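Local coordinates for protein leucyl-tRNA synthetase subunit alpha (Aquifex aeolicus, PDB 3O0A) that probably hydrolyses mis-aminoacylated tRNA through its CP1 editing domain, the part crystallised here, within an enzyme that charges tRNA with leucine, at residues Arg37-Asp41 with Leu64-Leu68; Asp48-Thr54 with Pro159-Val164. All blocks are in the same frame, centred on the assembly; numbering follows the deposited sequence.

Interaction 1: Arg37-Asp41 with Leu64-Leu68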
loop_
_atom_site.group_PDB
_atom_site.type_symbol
_atom_site.label_atom_id
_atom_site.label_comp_id
_atom_site.label_asym_id
_atom_site.label_seq_id
_atom_site.Cartn_x
_atom_site.Cartn_y
_atom_site.Cartn_z
ATOM N N ARG A 37 -0.780 10.814 13.155
ATOM C CA ARG A 37 -0.484 9.934 12.013
ATOM C C ARG A 37 0.592 8.924 12.341
ATOM O O ARG A 37 1.491 9.218 13.129
ATOM C CB ARG A 37 0.031 10.752 10.829
ATOM C CG ARG A 37 -0.983 11.663 10.215
ATOM C CD ARG A 37 -0.329 12.519 9.153
ATOM N NE ARG A 37 -1.343 13.367 8.542
ATOM C CZ ARG A 37 -1.150 14.154 7.491
ATOM N NH1 ARG A 37 0.039 14.231 6.912
ATOM N NH2 ARG A 37 -2.163 14.873 7.025
ATOM N N ILE A 38 0.495 7.751 11.712
ATOM C CA ILE A 38 1.605 6.799 11.623
ATOM C C ILE A 38 1.921 6.646 10.152
ATOM O O ILE A 38 1.081 6.204 9.380
ATOM C CB ILE A 38 1.267 5.419 12.243
ATOM C CG1 ILE A 38 0.918 5.568 13.744
ATOM C CG2 ILE A 38 2.431 4.417 12.014
ATOM C CD1 ILE A 38 2.070 5.931 14.662
ATOM N N TYR A 39 3.116 7.063 9.748
ATOM C CA TYR A 39 3.440 7.059 8.322
ATOM C C TYR A 39 3.835 5.681 7.821
ATOM O O TYR A 39 4.581 4.968 8.495
ATOM C CB TYR A 39 4.556 8.052 8.026
ATOM C CG TYR A 39 4.066 9.484 7.997
ATOM C CD1 TYR A 39 3.367 9.973 6.886
ATOM C CD2 TYR A 39 4.295 10.345 9.061
ATOM C CE1 TYR A 39 2.920 11.288 6.833
ATOM C CE2 TYR A 39 3.844 11.673 9.017
ATOM C CZ TYR A 39 3.155 12.128 7.901
ATOM O OH TYR A 39 2.699 13.424 7.835
ATOM N N ILE A 40 3.362 5.351 6.617
ATOM C CA ILE A 40 3.825 4.162 5.899
ATOM C C ILE A 40 4.421 4.642 4.588
ATOM O O ILE A 40 3.701 4.910 3.626
ATOM C CB ILE A 40 2.659 3.187 5.631
ATOM C CG1 ILE A 40 1.966 2.823 6.947
ATOM C CG2 ILE A 40 3.133 1.916 4.914
ATOM C CD1 ILE A 40 0.855 3.754 7.343
ATOM N N ASP A 41 5.740 4.740 4.555
ATOM C CA ASP A 41 6.408 5.186 3.339
ATOM C C ASP A 41 6.506 4.012 2.373
ATOM O O ASP A 41 6.919 2.907 2.753
ATOM C CB ASP A 41 7.812 5.700 3.633
ATOM C CG ASP A 41 7.828 6.974 4.464
ATOM O OD1 ASP A 41 6.804 7.695 4.524
ATOM O OD2 ASP A 41 8.901 7.249 5.050
ATOM N N LEU A 64 6.469 -2.237 11.144
ATOM C CA LEU A 64 5.133 -1.692 11.431
ATOM C C LEU A 64 4.041 -2.762 11.517
ATOM O O LEU A 64 2.919 -2.497 11.941
ATOM C CB LEU A 64 4.734 -0.607 10.424
ATOM C CG LEU A 64 5.367 0.778 10.582
ATOM C CD1 LEU A 64 4.845 1.683 9.466
ATOM C CD2 LEU A 64 5.056 1.385 11.955
ATOM N N VAL A 65 4.350 -3.986 11.105
ATOM C CA VAL A 65 3.326 -5.037 11.155
ATOM C C VAL A 65 2.743 -5.240 12.569
ATOM O O VAL A 65 1.530 -5.180 12.723
ATOM C CB VAL A 65 3.824 -6.374 10.536
ATOM C CG1 VAL A 65 2.839 -7.489 10.832
ATOM C CG2 VAL A 65 4.008 -6.199 9.035
ATOM N N PRO A 66 3.593 -5.468 13.603
ATOM C CA PRO A 66 3.019 -5.624 14.948
ATOM C C PRO A 66 2.383 -4.340 15.491
ATOM O O PRO A 66 1.368 -4.412 16.186
ATOM C CB PRO A 66 4.213 -6.072 15.814
ATOM C CG PRO A 66 5.424 -5.688 15.057
ATOM C CD PRO A 66 5.057 -5.669 13.599
ATOM N N VAL A 67 2.953 -3.187 15.152
ATOM C CA VAL A 67 2.408 -1.906 15.573
ATOM C C VAL A 67 0.987 -1.730 15.027
ATOM O O VAL A 67 0.045 -1.459 15.784
ATOM C CB VAL A 67 3.311 -0.726 15.114
ATOM C CG1 VAL A 67 2.660 0.607 15.481
ATOM C CG2 VAL A 67 4.697 -0.840 15.748
ATOM N N LEU A 68 0.839 -1.881 13.710
ATOM C CA LEU A 68 -0.467 -1.690 13.069
ATOM C C LEU A 68 -1.482 -2.758 13.432
ATOM O O LEU A 68 -2.675 -2.459 13.569
ATOM C CB LEU A 68 -0.306 -1.569 11.551
ATOM C CG LEU A 68 0.522 -0.371 11.101
ATOM C CD1 LEU A 68 0.652 -0.462 9.574
ATOM C CD2 LEU A 68 -0.092 0.970 11.559
#

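Interaction 2: Asp48-Thr54 with Pro159-Val164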
loop_
_atom_site.group_PDB
_atom_site.type_symbol
_atom_site.label_atom_id
_atom_site.label_comp_id
_atom_site.label_asym_id
_atom_site.label_seq_id
_atom_site.Cartn_x
_atom_site.Cartn_y
_atom_site.Cartn_z
ATOM N N ASP A 48 2.528 7.255 -11.258
ATOM C CA ASP A 48 1.407 7.576 -12.141
ATOM C C ASP A 48 0.120 6.818 -11.787
ATOM O O ASP A 48 -0.964 7.223 -12.202
ATOM C CB ASP A 48 1.771 7.349 -13.627
ATOM C CG ASP A 48 2.277 5.928 -13.917
ATOM O OD1 ASP A 48 2.949 5.303 -13.066
ATOM O OD2 ASP A 48 2.021 5.439 -15.030
ATOM N N THR A 49 0.252 5.744 -11.005
ATOM C CA THR A 49 -0.878 4.886 -10.628
ATOM C C THR A 49 -1.378 5.109 -9.189
ATOM O O THR A 49 -2.240 4.359 -8.702
ATOM C CB THR A 49 -0.544 3.384 -10.816
ATOM O OG1 THR A 49 0.445 2.965 -9.865
ATOM C CG2 THR A 49 -0.048 3.111 -12.250
ATOM N N VAL A 50 -0.854 6.136 -8.518
ATOM C CA VAL A 50 -1.120 6.315 -7.080
ATOM C C VAL A 50 -2.624 6.455 -6.769
ATOM O O VAL A 50 -3.099 6.001 -5.724
ATOM C CB VAL A 50 -0.296 7.491 -6.479
ATOM C CG1 VAL A 50 -0.766 8.829 -7.042
ATOM C CG2 VAL A 50 -0.367 7.480 -4.908
ATOM N N PHE A 51 -3.380 7.067 -7.684
ATOM C CA PHE A 51 -4.817 7.219 -7.446
ATOM C C PHE A 51 -5.534 5.872 -7.494
ATOM O O PHE A 51 -6.673 5.755 -7.039
ATOM C CB PHE A 51 -5.446 8.202 -8.436
ATOM C CG PHE A 51 -5.085 9.643 -8.174
ATOM C CD1 PHE A 51 -3.879 10.167 -8.633
ATOM C CD2 PHE A 51 -5.967 10.482 -7.478
ATOM C CE1 PHE A 51 -3.535 11.514 -8.399
ATOM C CE2 PHE A 51 -5.645 11.834 -7.244
ATOM C CZ PHE A 51 -4.419 12.352 -7.702
ATOM N N GLY A 52 -4.857 4.861 -8.036
ATOM C CA GLY A 52 -5.437 3.528 -8.194
ATOM C C GLY A 52 -5.085 2.579 -7.071
ATOM O O GLY A 52 -5.445 1.404 -7.117
ATOM N N ALA A 53 -4.395 3.089 -6.050
ATOM C CA ALA A 53 -4.045 2.260 -4.898
ATOM C C ALA A 53 -5.305 1.929 -4.113
ATOM O O ALA A 53 -6.014 2.824 -3.653
ATOM C CB ALA A 53 -2.985 2.950 -4.009
ATOM N N THR A 54 -5.606 0.638 -4.003
ATOM C CA THR A 54 -6.810 0.207 -3.275
ATOM C C THR A 54 -6.488 -0.551 -1.991
ATOM O O THR A 54 -7.402 -0.932 -1.235
ATOM C CB THR A 54 -7.739 -0.636 -4.167
ATOM O OG1 THR A 54 -7.060 -1.823 -4.584
ATOM C CG2 THR A 54 -8.168 0.158 -5.398
ATOM N N PRO A 159 -10.792 -4.314 -3.928
ATOM C CA PRO A 159 -11.226 -3.481 -5.045
ATOM C C PRO A 159 -10.193 -3.298 -6.153
ATOM O O PRO A 159 -8.989 -3.215 -5.891
ATOM C CB PRO A 159 -11.523 -2.134 -4.381
ATOM C CG PRO A 159 -11.797 -2.462 -2.974
ATOM C CD PRO A 159 -10.848 -3.563 -2.663
ATOM N N ILE A 160 -10.689 -3.244 -7.385
ATOM C CA ILE A 160 -9.867 -2.954 -8.544
ATOM C C ILE A 160 -10.302 -1.576 -9.039
ATOM O O ILE A 160 -11.490 -1.334 -9.254
ATOM C CB ILE A 160 -10.020 -4.029 -9.651
ATOM C CG1 ILE A 160 -9.847 -5.435 -9.062
ATOM C CG2 ILE A 160 -9.017 -3.784 -10.782
ATOM C CD1 ILE A 160 -10.390 -6.570 -9.950
ATOM N N LYS A 161 -9.338 -0.667 -9.187
ATOM C CA LYS A 161 -9.626 0.701 -9.619
ATOM C C LYS A 161 -8.725 1.090 -10.791
ATOM O O LYS A 161 -7.506 1.160 -10.649
ATOM C CB LYS A 161 -9.437 1.673 -8.449
ATOM C CG LYS A 161 -9.719 3.142 -8.753
ATOM C CD LYS A 161 -9.494 3.940 -7.477
ATOM C CE LYS A 161 -9.822 5.402 -7.635
ATOM N NZ LYS A 161 -9.471 6.109 -6.365
ATOM N N VAL A 162 -9.330 1.334 -11.947
ATOM C CA VAL A 162 -8.568 1.707 -13.140
ATOM C C VAL A 162 -8.155 3.177 -13.091
ATOM O O VAL A 162 -8.997 4.049 -12.872
ATOM C CB VAL A 162 -9.354 1.421 -14.443
ATOM C CG1 VAL A 162 -8.510 1.781 -15.664
ATOM C CG2 VAL A 162 -9.773 -0.047 -14.496
ATOM N N VAL A 163 -6.860 3.436 -13.281
ATOM C CA VAL A 163 -6.342 4.812 -13.357
ATOM C C VAL A 163 -5.490 5.112 -14.595
ATOM O O VAL A 163 -5.232 6.268 -14.889
ATOM C CB VAL A 163 -5.571 5.242 -12.077
ATOM C CG1 VAL A 163 -6.531 5.414 -10.918
ATOM C CG2 VAL A 163 -4.451 4.254 -11.745
ATOM N N VAL A 164 -5.050 4.072 -15.295
ATOM C CA VAL A 164 -4.310 4.225 -16.545
ATOM C C VAL A 164 -5.109 3.516 -17.628
ATOM O O VAL A 164 -5.187 2.288 -17.659
ATOM C CB VAL A 164 -2.870 3.647 -16.463
ATOM C CG1 VAL A 164 -2.166 3.758 -17.816
ATOM C CG2 VAL A 164 -2.052 4.368 -15.380
HETATM O O HOH W 1 -6.358 -0.595 -8.877
#

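Interaction 1: Arg37-Asp41 with Leu64-Leu68
Leu64 of segment 64-68 pushes its forked end against strand 37-44 and divides its two methyls between Ile38 and Ile40. Its CD2 meets Ile38 CG2 at 4.0 Å, while its CD1 lies 4.0 Å from Ile40 CG1 and also reaches the backbone, 3.4 Å from Tyr39 O. One turn on, Leu68 closes the same patch more loosely, with CD2 4.3 Å from Ile38 CG2. Leu68 N donates to Leu64 O within the helix, which sets the two leucines on one face. With CG1 beside the backbone N (chi1 -60°), Ile38 has CG2 anti to that N, and this methyl reaches the leucines. Tyr39, between the two isoleucines, turns the other way, and its OH accepts a bond from Arg37 NH1 and pairs with Glu35. Farther out, Leu58 of strand 55-58 touches Ile40, Leu64 and Leu68, and Leu28 and Leu32 of helix 26-35 pack on Leu64 and Ile38. Backbone bonds from Ile38 to Val12 and from Ile40 to Phe10 hold the strand in its antiparallel sheet. With no hydrogen bond between the two segments, cohesion here rests on apolar side chains buried between helix and sheet.

Interaction 2: Asp48-Thr54 with Pro159-Val164
With chi1 at -179° Lys161 swings CG away from its own amide nitrogen, and the chain stays extended to its end, which carries NZ across to the carbonyl of Phe51; Thr54 has OG1 between its own N and carbonyl carbon (chi1 62°), where it meets Pro159 O. Both belong to the CP1 editing domain, where the irregular segment 159-164 runs beside a 3-10 segment, 48-52, and the loop after it. Lys161 NZ donates to Phe51 O at 2.9 Å, nearly in line with the C=O bond (165°), and forms a salt bridge with Glu120. Cut back to an alanine, Lys161 would probably leave Glu120 without its charged mate and Phe51 O without its donor. Thr54 OG1 gives a 2.7 Å bond to Pro159 O from a position tilted out of the carbonyl plane, while its CG2 touches Lys161 CB at 3.6 Å. Between these two bonds a water donates to Gly52 O and accepts from Lys161 N, bridging the backbones. At the other end Thr49 CG2 meets Val164 CG2, and Asp48 pairs with Arg46. Val163 straddles the turn, CG1 beside Phe51 CB and CG2 near Thr49 O. Gly52 lets it come close: a side chain there would run into Val163 CG2, and Val163 CG1 already lies 3.5 Å from Gly52 CA, closer than two such carbons normally pack.

The two contacts lie on opposite sides of the chain's centre, their own centres about 22 Å apart and their nearest atoms about 10 Å apart, all within the editing domain. Their segments alternate along the chain: 37-41, 48-54, 64-68, then 159-164 after a long excursion. Strand 37-44 leads into the loop of interaction 2, and strand 55-58 carries the chain from it toward helix 64-74 of interaction 1. Phe10 of strand 6-13 connects them further, bonded through its backbone to Ile40 and touched by Val50 and Ala53. Interaction 1 sets helix 64-74 against the sheet of strand 37-44, while interaction 2 joins the loop before strand 55-58 to the one following helix 147-156, so the chain is held on either side of strand 55-58.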